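Local coordinates for GCN5-related N-acetyltransferase (PDB 2Q0Y), which probably transfers acyl groups, most likely acetyl from a coenzyme A thioester, as a member of the GCN5-related N-acetyltransferase family, at residues G69-E74 against R87-N92. Residues are numbered along the deposited sequence; the frame is centred on the assembly and turned at random.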
ATOM      1  N   GLY A  69       8.015  -5.126 -12.402  1.00  8.86           N
ATOM      2  CA  GLY A  69       8.738  -4.951 -11.145  1.00 10.02           C
ATOM      3  C   GLY A  69       8.006  -5.635 -10.007  1.00 10.83           C
ATOM      4  O   GLY A  69       6.771  -5.714 -10.016  1.00 11.60           O
ATOM      5  N   LEU A  70       8.757  -6.091  -9.009  1.00 12.55           N
ATOM      6  CA  LEU A  70       8.171  -6.681  -7.816  1.00 14.34           C
ATOM      7  C   LEU A  70       8.994  -6.374  -6.571  1.00 14.48           C
ATOM      8  O   LEU A  70      10.212  -6.262  -6.621  1.00 14.90           O
ATOM      9  CB  LEU A  70       7.967  -8.195  -7.982  1.00 15.56           C
ATOM     10  CG  LEU A  70       9.139  -9.154  -8.080  1.00 22.10           C
ATOM     11  CD1 LEU A  70       9.604  -9.697  -6.700  1.00 27.97           C
ATOM     12  CD2 LEU A  70       8.756 -10.341  -9.001  1.00 21.89           C
HETATM   13  N   MSE A  71       8.278  -6.214  -5.471  1.00 13.90           N
HETATM   14  CA  MSE A  71       8.851  -5.942  -4.172  1.00 14.84           C
HETATM   15  C   MSE A  71       8.098  -6.759  -3.149  1.00 13.55           C
HETATM   16  O   MSE A  71       6.979  -7.198  -3.395  1.00 12.71           O
HETATM   17  CB  MSE A  71       8.710  -4.460  -3.840  1.00 15.13           C
HETATM   18  CG  MSE A  71       9.280  -3.530  -4.898  1.00 17.21           C
HETATM   19 SE   MSE A  71       8.872  -1.696  -4.451  0.75 21.20          SE
HETATM   20  CE  MSE A  71      10.101  -1.603  -3.222  1.00 19.46           C
ATOM     21  N   VAL A  72       8.741  -6.991  -2.017  1.00 13.05           N
ATOM     22  CA  VAL A  72       8.071  -7.560  -0.852  1.00 13.36           C
ATOM     23  C   VAL A  72       8.177  -6.457   0.188  1.00 14.16           C
ATOM     24  O   VAL A  72       9.274  -6.130   0.646  1.00 15.35           O
ATOM     25  CB  VAL A  72       8.732  -8.857  -0.390  1.00 14.50           C
ATOM     26  CG1 VAL A  72       8.055  -9.401   0.866  1.00 18.78           C
ATOM     27  CG2 VAL A  72       8.680  -9.890  -1.501  1.00 16.37           C
ATOM     28  N   ILE A  73       7.049  -5.840   0.511  1.00 13.43           N
ATOM     29  CA  ILE A  73       7.045  -4.687   1.395  1.00 14.76           C
ATOM     30  C   ILE A  73       6.660  -5.070   2.807  1.00 14.78           C
ATOM     31  O   ILE A  73       5.870  -5.995   3.020  1.00 13.18           O
ATOM     32  CB  ILE A  73       6.155  -3.570   0.861  1.00 15.01           C
ATOM     33  CG1 ILE A  73       4.697  -3.991   0.799  1.00 13.01           C
ATOM     34  CG2 ILE A  73       6.627  -3.181  -0.555  1.00 16.49           C
ATOM     35  CD1 ILE A  73       3.757  -2.869   0.362  1.00 17.08           C
ATOM     36  N   GLU A  74       7.225  -4.354   3.774  1.00 16.38           N
ATOM     37  CA  GLU A  74       6.839  -4.530   5.166  1.00 19.16           C
ATOM     38  C   GLU A  74       5.385  -4.107   5.348  1.00 14.91           C
ATOM     39  O   GLU A  74       4.959  -3.112   4.788  1.00 14.95           O
ATOM     40  CB  GLU A  74       7.748  -3.702   6.074  1.00 19.43           C
ATOM     41  CG  GLU A  74       9.155  -4.226   6.145  1.00 26.50           C
ATOM     42  CD  GLU A  74       9.982  -3.539   7.233  1.00 31.15           C
ATOM     43  OE1 GLU A  74       9.524  -2.502   7.780  1.00 44.70           O
ATOM     44  OE2 GLU A  74      11.088  -4.052   7.540  1.00 50.14           O
ATOM     45  N   ARG A  87       3.757  -8.057   2.477  1.00 12.32           N
ATOM     46  CA  ARG A  87       2.953  -8.408   1.327  1.00 13.80           C
ATOM     47  C   ARG A  87       3.738  -8.160   0.035  1.00 12.88           C
ATOM     48  O   ARG A  87       4.695  -7.380   0.010  1.00 13.35           O
ATOM     49  CB  ARG A  87       1.579  -7.715   1.351  1.00 16.86           C
ATOM     50  CG  ARG A  87       1.582  -6.269   1.584  1.00 18.98           C
ATOM     51  CD  ARG A  87       0.153  -5.675   1.473  1.00 16.07           C
ATOM     52  NE  ARG A  87      -0.780  -6.101   2.520  1.00 13.37           N
ATOM     53  CZ  ARG A  87      -2.014  -5.614   2.669  1.00 16.47           C
ATOM     54  NH1 ARG A  87      -2.463  -4.654   1.868  1.00 13.99           N
ATOM     55  NH2 ARG A  87      -2.810  -6.057   3.627  1.00 16.06           N
ATOM     56  N   GLY A  88       3.367  -8.885  -1.009  1.00 11.57           N
ATOM     57  CA  GLY A  88       3.950  -8.689  -2.325  1.00  9.80           C
ATOM     58  C   GLY A  88       3.388  -7.436  -2.963  1.00 11.15           C
ATOM     59  O   GLY A  88       2.239  -7.052  -2.710  1.00 13.27           O
ATOM     60  N   TYR A  89       4.208  -6.783  -3.782  1.00 11.50           N
ATOM     61  CA  TYR A  89       3.787  -5.596  -4.514  1.00 10.94           C
ATOM     62  C   TYR A  89       4.313  -5.686  -5.950  1.00  9.82           C
ATOM     63  O   TYR A  89       5.500  -5.932  -6.163  1.00 11.80           O
ATOM     64  CB  TYR A  89       4.267  -4.300  -3.825  1.00 12.72           C
ATOM     65  CG  TYR A  89       3.718  -3.072  -4.521  1.00 13.30           C
ATOM     66  CD1 TYR A  89       2.339  -2.891  -4.636  1.00 18.66           C
ATOM     67  CD2 TYR A  89       4.547  -2.106  -5.065  1.00 16.36           C
ATOM     68  CE1 TYR A  89       1.805  -1.807  -5.288  1.00 21.36           C
ATOM     69  CE2 TYR A  89       4.007  -0.997  -5.728  1.00 15.86           C
ATOM     70  CZ  TYR A  89       2.632  -0.861  -5.843  1.00 18.46           C
ATOM     71  OH  TYR A  89       2.034   0.236  -6.495  1.00 19.84           O
ATOM     72  N   ILE A  90       3.418  -5.520  -6.909  1.00 10.15           N
ATOM     73  CA  ILE A  90       3.755  -5.531  -8.326  1.00 12.06           C
ATOM     74  C   ILE A  90       3.610  -4.114  -8.856  1.00 12.18           C
ATOM     75  O   ILE A  90       2.636  -3.426  -8.554  1.00 10.40           O
ATOM     76  CB  ILE A  90       2.850  -6.516  -9.121  1.00 11.90           C
ATOM     77  CG1 ILE A  90       3.065  -7.939  -8.602  1.00 12.45           C
ATOM     78  CG2 ILE A  90       3.115  -6.418 -10.631  1.00 16.21           C
ATOM     79  CD1 ILE A  90       2.187  -8.974  -9.227  1.00 12.22           C
ATOM     80  N   LEU A  91       4.588  -3.684  -9.642  1.00 11.63           N
ATOM     81  CA  LEU A  91       4.588  -2.348 -10.210  1.00 11.55           C
ATOM     82  C   LEU A  91       5.347  -2.289 -11.532  1.00 10.80           C
ATOM     83  O   LEU A  91       6.120  -3.200 -11.875  1.00  9.89           O
ATOM     84  CB  LEU A  91       5.168  -1.316  -9.225  1.00 11.05           C
ATOM     85  CG  LEU A  91       6.660  -1.344  -8.911  1.00 10.16           C
ATOM     86  CD1 LEU A  91       7.105  -0.063  -8.220  1.00 12.74           C
ATOM     87  CD2 LEU A  91       7.074  -2.569  -8.097  1.00 10.89           C
ATOM     88  N   ASN A  92       5.111  -1.202 -12.268  1.00 10.66           N
ATOM     89  CA  ASN A  92       5.831  -0.901 -13.502  1.00 11.23           C
ATOM     90  C   ASN A  92       5.720  -1.940 -14.615  1.00 11.03           C
ATOM     91  O   ASN A  92       6.633  -2.076 -15.425  1.00 12.46           O
ATOM     92  CB  ASN A  92       7.318  -0.630 -13.220  1.00 11.08           C
ATOM     93  CG  ASN A  92       7.541   0.595 -12.377  1.00 12.41           C
ATOM     94  OD1 ASN A  92       6.753   1.538 -12.417  1.00 13.45           O
ATOM     95  ND2 ASN A  92       8.619   0.592 -11.602  1.00 11.71           N
TER
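M71 and Y89 face each other as the central hydrogen-bonded pair of two antiparallel strands: Y89 N donates a hydrogen bond to M71 O at 2.8 Å, and M71 N donates one to Y89 O at 2.9 Å. G69 with L91 and I73 with R87 form the same pattern of two bonds, giving six backbone bonds in all. L70 with I90 and V72 with G88 are the non-hydrogen-bonded pairs between them; there the CA of L70 lies 3.2 Å from the O of Y89 in a CA-H...O contact.

The side chains of M71, I73, R87, Y89 and L91 share one face. The selenium of selenomethionine M71 sits at the edge of the Y89 ring, near its plane, while M71 CG meets L91 CD2 at 4.0 Å. I73 straddles two neighbours: CG1, lodged between its own N and carbonyl carbon (chi1 64°), touches R87 CG at 3.9 Å, while CG2 reaches Y89 CB. Beyond the contact, Y89 OH hydrogen-bonds ND1 of H127, a magnesium ligand, and W75 of the second subunit meets the Y89 ring. R87 NE hydrogen-bonds NE2 of H81, and R87 makes a cation-pi contact with W75 of its own chain.

On the other face, L70 and I90 pack against helix 104-118. The example thus illustrates the antiparallel hairpin of strands 63-74 and 86-95 at the heart of the mixed GNAT sheet, one face covered by a helix and the other partly by a partner subunit.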